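Local coordinates for cytosine deaminase (Klebsiella pneumoniae, PDB 4R85), which probably catalyses the hydrolytic deamination of 5-methylcytosine and cytosine at an iron (II) site, as an amidohydrolase-fold enzyme, at residues A[45-50]-A[378-383]; A[60-65]-A[96-101]; A[166-171]-A[200-205]; A[264-269]-A[300-305]. One frame throughout, in Å; residues are numbered along the deposited sequence.

Contact 1: A[45-50]-A[378-383]; sequences GRLAIP and ENDYEA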
loop_
_atom_site.group_PDB
_atom_site.type_symbol
_atom_site.label_atom_id
_atom_site.label_comp_id
_atom_site.label_asym_id
_atom_site.label_seq_id
_atom_site.Cartn_x
_atom_site.Cartn_y
_atom_site.Cartn_z
ATOM N N GLY A 45 -13.993 -11.693 20.585
ATOM C CA GLY A 45 -14.482 -10.439 20.041
ATOM C C GLY A 45 -13.938 -10.114 18.663
ATOM O O GLY A 45 -14.147 -9.021 18.145
ATOM N N ARG A 46 -13.235 -11.060 18.055
ATOM C CA ARG A 46 -12.717 -10.839 16.713
ATOM C C ARG A 46 -13.752 -11.138 15.640
ATOM O O ARG A 46 -14.690 -11.903 15.852
ATOM C CB ARG A 46 -11.467 -11.671 16.478
ATOM C CG ARG A 46 -10.294 -11.189 17.277
ATOM C CD ARG A 46 -9.146 -12.139 17.161
ATOM N NE ARG A 46 -8.056 -11.763 18.052
ATOM C CZ ARG A 46 -7.740 -12.428 19.158
ATOM N NH1 ARG A 46 -8.429 -13.506 19.502
ATOM N NH2 ARG A 46 -6.732 -12.016 19.916
ATOM N N LEU A 47 -13.561 -10.521 14.485
ATOM C CA LEU A 47 -14.451 -10.679 13.348
ATOM C C LEU A 47 -14.369 -12.070 12.694
ATOM O O LEU A 47 -13.278 -12.567 12.403
ATOM C CB LEU A 47 -14.074 -9.604 12.336
ATOM C CG LEU A 47 -14.956 -9.142 11.198
ATOM C CD1 LEU A 47 -16.319 -8.738 11.686
ATOM C CD2 LEU A 47 -14.253 -7.970 10.528
ATOM N N ALA A 48 -15.521 -12.702 12.472
ATOM C CA ALA A 48 -15.593 -13.889 11.621
ATOM C C ALA A 48 -16.150 -13.479 10.260
ATOM O O ALA A 48 -17.183 -12.814 10.186
ATOM C CB ALA A 48 -16.481 -14.961 12.253
ATOM N N ILE A 49 -15.466 -13.859 9.187
ATOM C CA ILE A 49 -15.894 -13.498 7.833
ATOM C C ILE A 49 -15.785 -14.704 6.918
ATOM O O ILE A 49 -15.045 -15.650 7.212
ATOM C CB ILE A 49 -15.002 -12.395 7.226
ATOM C CG1 ILE A 49 -13.533 -12.816 7.302
ATOM C CG2 ILE A 49 -15.211 -11.070 7.931
ATOM C CD1 ILE A 49 -12.617 -11.963 6.460
ATOM N N PRO A 50 -16.526 -14.688 5.805
ATOM C CA PRO A 50 -16.278 -15.704 4.780
ATOM C C PRO A 50 -14.865 -15.496 4.198
ATOM O O PRO A 50 -14.272 -14.429 4.394
ATOM C CB PRO A 50 -17.372 -15.418 3.745
ATOM C CG PRO A 50 -17.706 -13.957 3.939
ATOM C CD PRO A 50 -17.618 -13.772 5.426
ATOM N N GLU A 378 -11.810 -6.196 14.865
ATOM C CA GLU A 378 -13.217 -6.276 15.265
ATOM C C GLU A 378 -14.208 -5.729 14.233
ATOM O O GLU A 378 -15.415 -5.915 14.376
ATOM C CB GLU A 378 -13.443 -5.593 16.618
ATOM C CG GLU A 378 -13.325 -4.083 16.578
ATOM C CD GLU A 378 -11.930 -3.598 16.903
ATOM O OE1 GLU A 378 -10.956 -4.166 16.359
ATOM O OE2 GLU A 378 -11.814 -2.652 17.717
ATOM N N ASN A 379 -13.699 -5.046 13.210
ATOM C CA ASN A 379 -14.548 -4.489 12.156
ATOM C C ASN A 379 -13.733 -4.206 10.887
ATOM O O ASN A 379 -12.519 -4.411 10.896
ATOM C CB ASN A 379 -15.314 -3.242 12.645
ATOM C CG ASN A 379 -14.395 -2.106 13.093
ATOM O OD1 ASN A 379 -13.293 -1.943 12.593
ATOM N ND2 ASN A 379 -14.874 -1.302 14.034
ATOM N N ASP A 380 -14.396 -3.756 9.817
ATOM C CA ASP A 380 -13.744 -3.511 8.520
ATOM C C ASP A 380 -12.616 -2.480 8.613
ATOM O O ASP A 380 -11.535 -2.675 8.068
ATOM C CB ASP A 380 -14.752 -3.003 7.478
ATOM C CG ASP A 380 -15.715 -4.075 6.998
ATOM O OD1 ASP A 380 -16.110 -4.954 7.795
ATOM O OD2 ASP A 380 -16.103 -4.011 5.807
ATOM N N TYR A 381 -12.895 -1.371 9.290
ATOM C CA TYR A 381 -11.942 -0.274 9.436
ATOM C C TYR A 381 -10.638 -0.724 10.085
ATOM O O TYR A 381 -9.550 -0.441 9.583
ATOM C CB TYR A 381 -12.568 0.842 10.273
ATOM C CG TYR A 381 -11.596 1.925 10.676
ATOM C CD1 TYR A 381 -11.211 2.907 9.775
ATOM C CD2 TYR A 381 -11.066 1.968 11.961
ATOM C CE1 TYR A 381 -10.331 3.904 10.138
ATOM C CE2 TYR A 381 -10.181 2.962 12.337
ATOM C CZ TYR A 381 -9.821 3.930 11.418
ATOM O OH TYR A 381 -8.946 4.927 11.782
ATOM N N GLU A 382 -10.749 -1.423 11.210
ATOM C CA GLU A 382 -9.560 -1.911 11.898
ATOM C C GLU A 382 -8.828 -2.971 11.078
ATOM O O GLU A 382 -7.601 -3.033 11.097
ATOM C CB GLU A 382 -9.925 -2.432 13.291
ATOM C CG GLU A 382 -10.289 -1.306 14.242
ATOM C CD GLU A 382 -9.099 -0.393 14.519
ATOM O OE1 GLU A 382 -7.993 -0.921 14.759
ATOM O OE2 GLU A 382 -9.260 0.843 14.489
ATOM N N ALA A 383 -9.580 -3.792 10.352
ATOM C CA ALA A 383 -8.970 -4.821 9.514
ATOM C C ALA A 383 -8.000 -4.207 8.505
ATOM O O ALA A 383 -6.857 -4.657 8.389
ATOM C CB ALA A 383 -10.042 -5.657 8.807
#

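Contact 2: A[60-65]-A[96-101]; sequences DATLTA and RQRALK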
loop_
_atom_site.group_PDB
_atom_site.type_symbol
_atom_site.label_atom_id
_atom_site.label_comp_id
_atom_site.label_asym_id
_atom_site.label_seq_id
_atom_site.Cartn_x
_atom_site.Cartn_y
_atom_site.Cartn_z
ATOM N N ASP A 60 -0.186 -18.982 -14.097
ATOM C CA ASP A 60 0.761 -19.581 -15.035
ATOM C C ASP A 60 2.085 -18.818 -15.059
ATOM O O ASP A 60 3.148 -19.412 -15.245
ATOM C CB ASP A 60 0.166 -19.750 -16.446
ATOM C CG ASP A 60 -0.236 -18.430 -17.097
ATOM O OD1 ASP A 60 -0.314 -18.409 -18.345
ATOM O OD2 ASP A 60 -0.476 -17.426 -16.386
ATOM N N ALA A 61 2.017 -17.509 -14.829
ATOM C CA ALA A 61 3.198 -16.650 -14.922
ATOM C C ALA A 61 3.827 -16.338 -13.569
ATOM O O ALA A 61 4.890 -15.727 -13.499
ATOM C CB ALA A 61 2.860 -15.352 -15.654
ATOM N N THR A 62 3.185 -16.774 -12.492
ATOM C CA THR A 62 3.654 -16.420 -11.154
ATOM C C THR A 62 5.089 -16.910 -10.871
ATOM O O THR A 62 5.493 -17.986 -11.319
ATOM C CB THR A 62 2.673 -16.926 -10.067
ATOM O OG1 THR A 62 3.016 -16.348 -8.804
ATOM C CG2 THR A 62 2.733 -18.447 -9.968
ATOM N N LEU A 63 5.858 -16.093 -10.156
ATOM C CA LEU A 63 7.211 -16.450 -9.715
ATOM C C LEU A 63 8.196 -16.609 -10.876
ATOM O O LEU A 63 9.153 -17.371 -10.771
ATOM C CB LEU A 63 7.206 -17.723 -8.853
ATOM C CG LEU A 63 6.139 -17.799 -7.760
ATOM C CD1 LEU A 63 6.269 -19.080 -6.941
ATOM C CD2 LEU A 63 6.234 -16.575 -6.859
ATOM N N THR A 64 7.955 -15.907 -11.981
ATOM C CA THR A 64 8.860 -15.984 -13.139
ATOM C C THR A 64 9.543 -14.648 -13.422
ATOM O O THR A 64 10.192 -14.490 -14.456
ATOM C CB THR A 64 8.140 -16.437 -14.438
ATOM O OG1 THR A 64 7.185 -15.450 -14.845
ATOM C CG2 THR A 64 7.442 -17.778 -14.251
ATOM N N ALA A 65 9.391 -13.691 -12.509
ATOM C CA ALA A 65 10.049 -12.387 -12.645
ATOM C C ALA A 65 11.557 -12.510 -12.918
ATOM O O ALA A 65 12.281 -13.182 -12.172
ATOM C CB ALA A 65 9.809 -11.543 -11.402
ATOM N N ARG A 96 3.257 -26.269 -12.435
ATOM C CA ARG A 96 2.644 -26.846 -11.245
ATOM C C ARG A 96 3.328 -26.390 -9.961
ATOM O O ARG A 96 2.661 -25.985 -9.005
ATOM C CB ARG A 96 2.678 -28.368 -11.327
ATOM C CG ARG A 96 2.200 -29.060 -10.074
ATOM C CD ARG A 96 2.298 -30.572 -10.236
ATOM N NE ARG A 96 1.942 -31.253 -9.000
ATOM C CZ ARG A 96 2.816 -31.557 -8.049
ATOM N NH1 ARG A 96 4.098 -31.248 -8.208
ATOM N NH2 ARG A 96 2.414 -32.170 -6.944
ATOM N N GLN A 97 4.659 -26.452 -9.948
ATOM C CA GLN A 97 5.425 -26.103 -8.757
ATOM C C GLN A 97 5.270 -24.636 -8.360
ATOM O O GLN A 97 5.059 -24.326 -7.180
ATOM C CB GLN A 97 6.900 -26.468 -8.942
ATOM C CG GLN A 97 7.130 -27.974 -9.003
ATOM C CD GLN A 97 8.512 -28.333 -9.495
ATOM O OE1 GLN A 97 9.227 -27.490 -10.041
ATOM N NE2 GLN A 97 8.903 -29.594 -9.307
ATOM N N ARG A 98 5.365 -23.744 -9.339
ATOM C CA ARG A 98 5.181 -22.311 -9.087
ATOM C C ARG A 98 3.750 -21.976 -8.671
ATOM O O ARG A 98 3.521 -21.175 -7.759
ATOM C CB ARG A 98 5.571 -21.490 -10.321
ATOM C CG ARG A 98 7.063 -21.539 -10.641
ATOM C CD ARG A 98 7.424 -20.667 -11.860
ATOM N NE ARG A 98 6.973 -21.257 -13.122
ATOM C CZ ARG A 98 5.851 -20.923 -13.759
ATOM N NH1 ARG A 98 5.037 -20.000 -13.264
ATOM N NH2 ARG A 98 5.532 -21.526 -14.896
ATOM N N ALA A 99 2.781 -22.585 -9.345
ATOM C CA ALA A 99 1.377 -22.341 -9.029
ATOM C C ALA A 99 1.056 -22.790 -7.605
ATOM O O ALA A 99 0.380 -22.086 -6.853
ATOM C CB ALA A 99 0.476 -23.044 -10.034
ATOM N N LEU A 100 1.559 -23.962 -7.232
ATOM C CA LEU A 100 1.301 -24.502 -5.904
ATOM C C LEU A 100 1.916 -23.645 -4.810
ATOM O O LEU A 100 1.300 -23.436 -3.773
ATOM C CB LEU A 100 1.791 -25.947 -5.801
ATOM C CG LEU A 100 0.890 -26.946 -6.527
ATOM C CD1 LEU A 100 1.480 -28.335 -6.421
ATOM C CD2 LEU A 100 -0.534 -26.901 -5.962
ATOM N N LYS A 101 3.122 -23.135 -5.046
ATOM C CA LYS A 101 3.759 -22.239 -4.085
ATOM C C LYS A 101 2.950 -20.961 -3.864
ATOM O O LYS A 101 2.783 -20.495 -2.734
ATOM C CB LYS A 101 5.170 -21.890 -4.544
ATOM C CG LYS A 101 5.870 -20.879 -3.656
ATOM C CD LYS A 101 7.369 -20.874 -3.919
ATOM C CE LYS A 101 8.051 -19.692 -3.245
ATOM N NZ LYS A 101 9.535 -19.771 -3.427
#

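Contact 3: A[166-171]-A[200-205]; sequences RAIEMG and QRYGRL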
loop_
_atom_site.group_PDB
_atom_site.type_symbol
_atom_site.label_atom_id
_atom_site.label_comp_id
_atom_site.label_asym_id
_atom_site.label_seq_id
_atom_site.Cartn_x
_atom_site.Cartn_y
_atom_site.Cartn_z
ATOM N N ARG A 166 -10.213 -24.952 -28.012
ATOM C CA ARG A 166 -9.577 -26.138 -27.440
ATOM C C ARG A 166 -9.451 -25.996 -25.924
ATOM O O ARG A 166 -9.711 -26.939 -25.186
ATOM C CB ARG A 166 -8.199 -26.362 -28.076
ATOM C CG ARG A 166 -7.450 -27.562 -27.532
ATOM C CD ARG A 166 -8.123 -28.875 -27.933
ATOM N NE ARG A 166 -7.642 -29.971 -27.103
ATOM C CZ ARG A 166 -8.432 -30.860 -26.515
ATOM N NH1 ARG A 166 -9.750 -30.802 -26.686
ATOM N NH2 ARG A 166 -7.900 -31.820 -25.770
ATOM N N ALA A 167 -9.065 -24.808 -25.464
ATOM C CA ALA A 167 -8.923 -24.550 -24.029
ATOM C C ALA A 167 -10.240 -24.749 -23.282
ATOM O O ALA A 167 -10.275 -25.311 -22.183
ATOM C CB ALA A 167 -8.402 -23.132 -23.796
ATOM N N ILE A 168 -11.318 -24.256 -23.877
ATOM C CA ILE A 168 -12.653 -24.435 -23.317
ATOM C C ILE A 168 -13.040 -25.912 -23.307
ATOM O O ILE A 168 -13.544 -26.426 -22.307
ATOM C CB ILE A 168 -13.692 -23.583 -24.078
ATOM C CG1 ILE A 168 -13.445 -22.097 -23.798
ATOM C CG2 ILE A 168 -15.119 -23.998 -23.718
ATOM C CD1 ILE A 168 -13.400 -21.751 -22.320
ATOM N N GLU A 169 -12.777 -26.616 -24.402
ATOM C CA GLU A 169 -13.120 -28.033 -24.434
ATOM C C GLU A 169 -12.313 -28.841 -23.416
ATOM O O GLU A 169 -12.806 -29.829 -22.863
ATOM C CB GLU A 169 -12.965 -28.605 -25.846
ATOM C CG GLU A 169 -13.981 -28.042 -26.816
ATOM C CD GLU A 169 -13.832 -28.586 -28.222
ATOM O OE1 GLU A 169 -12.754 -29.135 -28.543
ATOM O OE2 GLU A 169 -14.799 -28.462 -29.003
ATOM N N MET A 170 -11.084 -28.406 -23.160
ATOM C CA MET A 170 -10.226 -29.056 -22.172
ATOM C C MET A 170 -10.754 -28.856 -20.756
ATOM O O MET A 170 -10.429 -29.625 -19.847
ATOM C CB MET A 170 -8.793 -28.524 -22.269
ATOM C CG MET A 170 -7.987 -29.138 -23.399
ATOM S SD MET A 170 -6.445 -28.235 -23.626
ATOM C CE MET A 170 -5.599 -28.557 -22.082
ATOM N N GLY A 171 -11.548 -27.810 -20.571
ATOM C CA GLY A 171 -12.264 -27.626 -19.322
ATOM C C GLY A 171 -12.086 -26.306 -18.598
ATOM O O GLY A 171 -12.510 -26.182 -17.449
ATOM N N GLN A 200 -21.311 -18.640 -24.856
ATOM C CA GLN A 200 -22.712 -19.068 -24.951
ATOM C C GLN A 200 -22.852 -20.485 -25.465
ATOM O O GLN A 200 -23.696 -21.246 -24.992
ATOM C CB GLN A 200 -23.525 -18.137 -25.850
ATOM C CG GLN A 200 -24.083 -16.945 -25.136
ATOM C CD GLN A 200 -25.250 -16.316 -25.874
ATOM O OE1 GLN A 200 -25.104 -15.831 -26.997
ATOM N NE2 GLN A 200 -26.411 -16.318 -25.245
ATOM N N ARG A 201 -22.037 -20.841 -26.452
ATOM C CA ARG A 201 -22.124 -22.167 -27.041
ATOM C C ARG A 201 -21.738 -23.271 -26.049
ATOM O O ARG A 201 -22.312 -24.357 -26.071
ATOM C CB ARG A 201 -21.285 -22.256 -28.315
ATOM C CG ARG A 201 -21.274 -23.644 -28.916
ATOM C CD ARG A 201 -21.358 -23.599 -30.419
ATOM N NE ARG A 201 -21.517 -24.936 -30.986
ATOM C CZ ARG A 201 -21.387 -25.209 -32.280
ATOM N NH1 ARG A 201 -21.094 -24.236 -33.132
ATOM N NH2 ARG A 201 -21.542 -26.451 -32.719
ATOM N N TYR A 202 -20.792 -22.979 -25.160
ATOM C CA TYR A 202 -20.320 -23.974 -24.196
ATOM C C TYR A 202 -20.824 -23.710 -22.770
ATOM O O TYR A 202 -20.464 -24.427 -21.845
ATOM C CB TYR A 202 -18.789 -24.041 -24.189
ATOM C CG TYR A 202 -18.161 -24.642 -25.436
ATOM C CD1 TYR A 202 -17.874 -23.854 -26.549
ATOM C CD2 TYR A 202 -17.829 -25.994 -25.490
ATOM C CE1 TYR A 202 -17.290 -24.400 -27.691
ATOM C CE2 TYR A 202 -17.240 -26.547 -26.632
ATOM C CZ TYR A 202 -16.979 -25.744 -27.726
ATOM O OH TYR A 202 -16.390 -26.286 -28.860
ATOM N N GLY A 203 -21.648 -22.684 -22.597
ATOM C CA GLY A 203 -22.215 -22.367 -21.292
ATOM C C GLY A 203 -21.186 -22.027 -20.224
ATOM O O GLY A 203 -21.241 -22.550 -19.110
ATOM N N ARG A 204 -20.258 -21.135 -20.557
ATOM C CA ARG A 204 -19.192 -20.770 -19.634
ATOM C C ARG A 204 -19.323 -19.330 -19.172
ATOM O O ARG A 204 -20.065 -18.539 -19.760
ATOM C CB ARG A 204 -17.819 -20.982 -20.289
ATOM C CG ARG A 204 -17.627 -22.375 -20.879
ATOM C CD ARG A 204 -17.527 -23.460 -19.812
ATOM N NE ARG A 204 -17.796 -24.776 -20.384
ATOM C CZ ARG A 204 -16.864 -25.633 -20.788
ATOM N NH1 ARG A 204 -17.220 -26.798 -21.304
ATOM N NH2 ARG A 204 -15.577 -25.333 -20.676
ATOM N N LEU A 205 -18.597 -18.998 -18.112
ATOM C CA LEU A 205 -18.514 -17.628 -17.633
ATOM C C LEU A 205 -17.575 -16.843 -18.547
ATOM O O LEU A 205 -16.906 -17.425 -19.399
ATOM C CB LEU A 205 -17.995 -17.598 -16.192
ATOM C CG LEU A 205 -18.797 -18.416 -15.173
ATOM C CD1 LEU A 205 -18.274 -18.173 -13.756
ATOM C CD2 LEU A 205 -20.275 -18.054 -15.259
HETATM O O HOH W 1 -15.067 -29.003 -21.220
#

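Contact 4: A[264-269]-A[300-305]; sequences GINFIS and GINVCF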
loop_
_atom_site.group_PDB
_atom_site.type_symbol
_atom_site.label_atom_id
_atom_site.label_comp_id
_atom_site.label_asym_id
_atom_site.label_seq_id
_atom_site.Cartn_x
_atom_site.Cartn_y
_atom_site.Cartn_z
ATOM N N GLY A 264 -25.552 -5.444 -16.186
ATOM C CA GLY A 264 -25.421 -6.285 -15.011
ATOM C C GLY A 264 -24.056 -6.936 -14.857
ATOM O O GLY A 264 -23.887 -7.782 -13.980
ATOM N N ILE A 265 -23.079 -6.542 -15.677
ATOM C CA ILE A 265 -21.745 -7.150 -15.586
ATOM C C ILE A 265 -20.961 -6.710 -14.349
ATOM O O ILE A 265 -21.289 -5.698 -13.720
ATOM C CB ILE A 265 -20.881 -6.908 -16.852
ATOM C CG1 ILE A 265 -20.396 -5.455 -16.936
ATOM C CG2 ILE A 265 -21.629 -7.341 -18.108
ATOM C CD1 ILE A 265 -19.402 -5.209 -18.077
ATOM N N ASN A 266 -19.930 -7.486 -14.011
ATOM C CA ASN A 266 -19.072 -7.202 -12.865
ATOM C C ASN A 266 -17.776 -6.553 -13.319
ATOM O O ASN A 266 -17.409 -6.648 -14.486
ATOM C CB ASN A 266 -18.732 -8.494 -12.105
ATOM C CG ASN A 266 -19.965 -9.253 -11.647
ATOM O OD1 ASN A 266 -20.555 -8.933 -10.618
ATOM N ND2 ASN A 266 -20.350 -10.269 -12.405
ATOM N N PHE A 267 -17.091 -5.902 -12.385
ATOM C CA PHE A 267 -15.816 -5.254 -12.659
ATOM C C PHE A 267 -14.753 -5.697 -11.667
ATOM O O PHE A 267 -15.013 -5.824 -10.475
ATOM C CB PHE A 267 -15.970 -3.729 -12.608
ATOM C CG PHE A 267 -16.749 -3.173 -13.759
ATOM C CD1 PHE A 267 -16.097 -2.547 -14.807
ATOM C CD2 PHE A 267 -18.131 -3.311 -13.814
ATOM C CE1 PHE A 267 -16.811 -2.042 -15.876
ATOM C CE2 PHE A 267 -18.847 -2.830 -14.889
ATOM C CZ PHE A 267 -18.189 -2.182 -15.914
ATOM N N ILE A 268 -13.543 -5.937 -12.162
ATOM C CA ILE A 268 -12.426 -6.200 -11.269
ATOM C C ILE A 268 -11.343 -5.148 -11.496
ATOM O O ILE A 268 -10.992 -4.843 -12.635
ATOM C CB ILE A 268 -11.863 -7.622 -11.463
ATOM C CG1 ILE A 268 -12.907 -8.672 -11.029
ATOM C CG2 ILE A 268 -10.565 -7.797 -10.670
ATOM C CD1 ILE A 268 -12.491 -10.101 -11.349
ATOM N N SER A 269 -10.846 -4.572 -10.407
ATOM C CA SER A 269 -9.754 -3.603 -10.481
ATOM C C SER A 269 -8.540 -4.177 -9.768
ATOM O O SER A 269 -8.680 -4.796 -8.713
ATOM C CB SER A 269 -10.163 -2.301 -9.798
ATOM O OG SER A 269 -9.043 -1.440 -9.653
ATOM N N GLY A 300 -24.201 1.362 -8.008
ATOM C CA GLY A 300 -24.817 0.073 -7.729
ATOM C C GLY A 300 -24.252 -1.056 -8.583
ATOM O O GLY A 300 -24.866 -2.105 -8.735
ATOM N N ILE A 301 -23.073 -0.835 -9.146
ATOM C CA ILE A 301 -22.443 -1.812 -10.033
ATOM C C ILE A 301 -21.425 -2.579 -9.196
ATOM O O ILE A 301 -20.698 -1.984 -8.407
ATOM C CB ILE A 301 -21.791 -1.090 -11.221
ATOM C CG1 ILE A 301 -22.882 -0.497 -12.129
ATOM C CG2 ILE A 301 -20.843 -2.012 -12.014
ATOM C CD1 ILE A 301 -22.356 0.504 -13.141
ATOM N N ASN A 302 -21.406 -3.900 -9.328
ATOM C CA ASN A 302 -20.498 -4.715 -8.528
ATOM C C ASN A 302 -19.049 -4.569 -8.982
ATOM O O ASN A 302 -18.732 -4.853 -10.133
ATOM C CB ASN A 302 -20.884 -6.183 -8.603
ATOM C CG ASN A 302 -20.152 -7.019 -7.576
ATOM O OD1 ASN A 302 -20.149 -6.693 -6.392
ATOM N ND2 ASN A 302 -19.512 -8.089 -8.025
ATOM N N VAL A 303 -18.177 -4.151 -8.069
ATOM C CA VAL A 303 -16.748 -4.006 -8.381
ATOM C C VAL A 303 -15.929 -4.598 -7.227
ATOM O O VAL A 303 -16.380 -4.614 -6.079
ATOM C CB VAL A 303 -16.378 -2.514 -8.659
ATOM C CG1 VAL A 303 -16.681 -1.642 -7.442
ATOM C CG2 VAL A 303 -14.914 -2.353 -9.095
ATOM N N CYS A 304 -14.752 -5.130 -7.526
ATOM C CA CYS A 304 -13.911 -5.683 -6.474
ATOM C C CYS A 304 -12.427 -5.538 -6.808
ATOM O O CYS A 304 -12.088 -5.099 -7.901
ATOM C CB CYS A 304 -14.283 -7.142 -6.216
ATOM S SG CYS A 304 -14.011 -8.203 -7.644
ATOM N N PHE A 305 -11.557 -5.887 -5.860
ATOM C CA PHE A 305 -10.107 -5.728 -6.032
ATOM C C PHE A 305 -9.393 -7.067 -6.149
ATOM O O PHE A 305 -9.821 -8.061 -5.560
ATOM C CB PHE A 305 -9.499 -4.972 -4.853
ATOM C CG PHE A 305 -9.884 -3.526 -4.777
ATOM C CD1 PHE A 305 -9.695 -2.687 -5.867
ATOM C CD2 PHE A 305 -10.431 -2.998 -3.608
ATOM C CE1 PHE A 305 -10.045 -1.343 -5.803
ATOM C CE2 PHE A 305 -10.781 -1.649 -3.530
ATOM C CZ PHE A 305 -10.591 -0.825 -4.633
HETATM O O HOH W 2 -22.996 -5.198 -11.147
#

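Contact 1: A[45-50]-A[378-383]
Van der Waals packing of a leucine on main-chain atoms, without a hydrogen bond, joins Leu47, on strand 47-57, to the loop that leads into helix 380-386. The contact sits beside strands 2-7 and 372-375, its centre about 20 Å from the centre of the chain. Leu47 does most of the touching. Its CG stands anti to the backbone N (chi1 -162°), which sends the two methyls toward residues 378-380: CD2 rests on the main chain of Asn379, 3.8 Å from its C, and CD1 lies 4.0 Å from Glu378 O. A branched aliphatic suits this place because it can cover the peptide groups just before the helix. A smaller touch comes from Glu378, whose CB is 3.8 Å from Gly45 O.

The turn under Leu47 is fixed from within. Asn379 is the N-cap, and its OD1 accepts from Glu382 N at 2.9 Å in a nearly straight bond (171°), supplying an acceptor to an amide of the first helical turn. Asp380 forms a salt bridge with Arg9, and Tyr381 OH bonds to Pro316 O of the second subunit. The arrangement is that of a side-chain-capped helix start packed against a strand, here where the amidohydrolase barrel meets the smaller N-terminal sheet.

Contact 2: A[60-65]-A[96-101]
Polar contacts centre on Arg98, whose guanidinium reaches from helix 92-108 into the 60-65 loop. NH1 donates to two main-chain carbonyls, Asp60 O at 2.8 Å and Thr62 O also at 2.8 Å, both close to the guanidinium plane. Thr62 O is met in its carbonyl plane on a lone pair, whereas NH1 stands well above the carbonyl plane of Asp60. NH2 adds a weak bond to Asp60 O. The bend at chi3 (-73°) turns the group toward these oxygens, and a salt bridge from NE to Asp94 helps hold it. Arginine suits the spot because one planar head can satisfy two loop carbonyls.

Apolar contacts are fewer. Thr64 CG2 lies over one guanidinium face, 3.4 Å from NH1 of Arg98. Leu63 CD1 packs across the aliphatic chain of Lys101, 3.7 Å from its CD, and also meets Arg98 O.

Within the loop, Ala61 to Thr64 form a type II beta turn, closed weakly by the backbone and more firmly by Thr64 OG1 donating to Ala61 O at 2.7 Å. This is a type II beta turn and the residue before it, held by one arginine, after the first barrel strand of the amidohydrolase fold, at whose end lie the iron ligands His56 and His58.

Contact 3: A[166-171]-A[200-205]
Ile168 and Glu169, at the end of helix 160-170, receive Tyr202 and Arg204 from the end of helix 185-202 and the residues just after it. Ile168 CG2 lies over the Tyr202 ring in a CH-pi contact, 4.0 Å from the centroid, and the same methyl covers one face of the Arg204 guanidinium, 3.4 Å from NH2. A beta-branched residue suits this position, since one methyl serves two flat groups. Beside it, Tyr202 OH donates to Glu169 OE2 at 2.7 Å, meeting the carboxylate on its anti side with the ring and carboxylate planes 67° apart.

Arg204 NH2 also donates to Ile168 O at 2.8 Å, tilted from the carbonyl plane, and to Ala172 O just beyond the helix. The chain bends at chi2 (-69°), which turns the guanidinium toward the end of helix 160-170, and NE gives a weak bond to Tyr202 O. Water 1 bridges Glu169 O and Arg204 NH1.

Further out, Gly171 closes helix 160-170 in a Schellman motif, at backbone angles where a CB would collide with the carbonyl O of Met170. The cationic head of Arg204 thus gathers carbonyl oxygens at a helix C terminus, where the helix dipole would probably favour a positive charge.

Contact 4: A[264-269]-A[300-305]
Strands 266-269 and 303-305 run parallel, 4.7 Å apart at closest approach with a crossing angle of -25°, and pair Phe267 with Val303, Ile268 with Cys304 and Ser269 with Phe305. Phe267 is bonded through its N to Asn302 O and through its O to Cys304 N, both at 3.0 Å; Ser269 N then donates to Cys304 O at 2.8 Å, almost straight at 173°.

One residue before the Phe267-Val303 pair, Asn302 ND2 donates to Asn266 OD1 at 2.9 Å, the two amide planes nearly perpendicular. With chi1 at -168° the Asn302 amide swings away from its own backbone N and over to Asn266, and ND2 also donates to Asn351 O. An amide suits this buried place because it can serve more than one acceptor. Water 2 links Ile265 O and Asn302 N.

Phe267, Val303, Ser269 and Phe305 share one face of the sheet. Ile301 CG2 reaches the Phe267 ring, 3.5 Å from CD2, and Val303 CG2 packs on Phe267 CB. Ser269 O lies at the edge of the Phe305 ring. On the other face Ile268 CG1 meets Cys304 SG at 3.6 Å, both buried and uncharged, where Ile268 also touches Thr238 and Ser240. The side chain of Ile268 is about 8 Å from the iron (II) ion, and strand 303-305 leads to the ligand Asp308: neighbouring parallel strands of a TIM-type barrel, as in amidohydrolases.

From the N terminus, contact 1 opens at residues 45-50 and closes only at 378-383, 328 residues later, tying strand 47-57 to helix 380-386, so contacts 2, 3 and 4 all nest inside its loop. Those three follow in series without crossing, each closing a short loop. Contact 2 ties the loop after the first barrel strand to helix 92-108, contact 3 joins helices 160-170 and 185-202, and contact 4 pairs barrel strands 266-269 and 303-305. Contacts 1 and 4 reach the same sheet, though their nearest atoms are about 11 Å apart. Contacts 2 and 4 lie on opposite sides of the chain's centre, as do contacts 1 and 3.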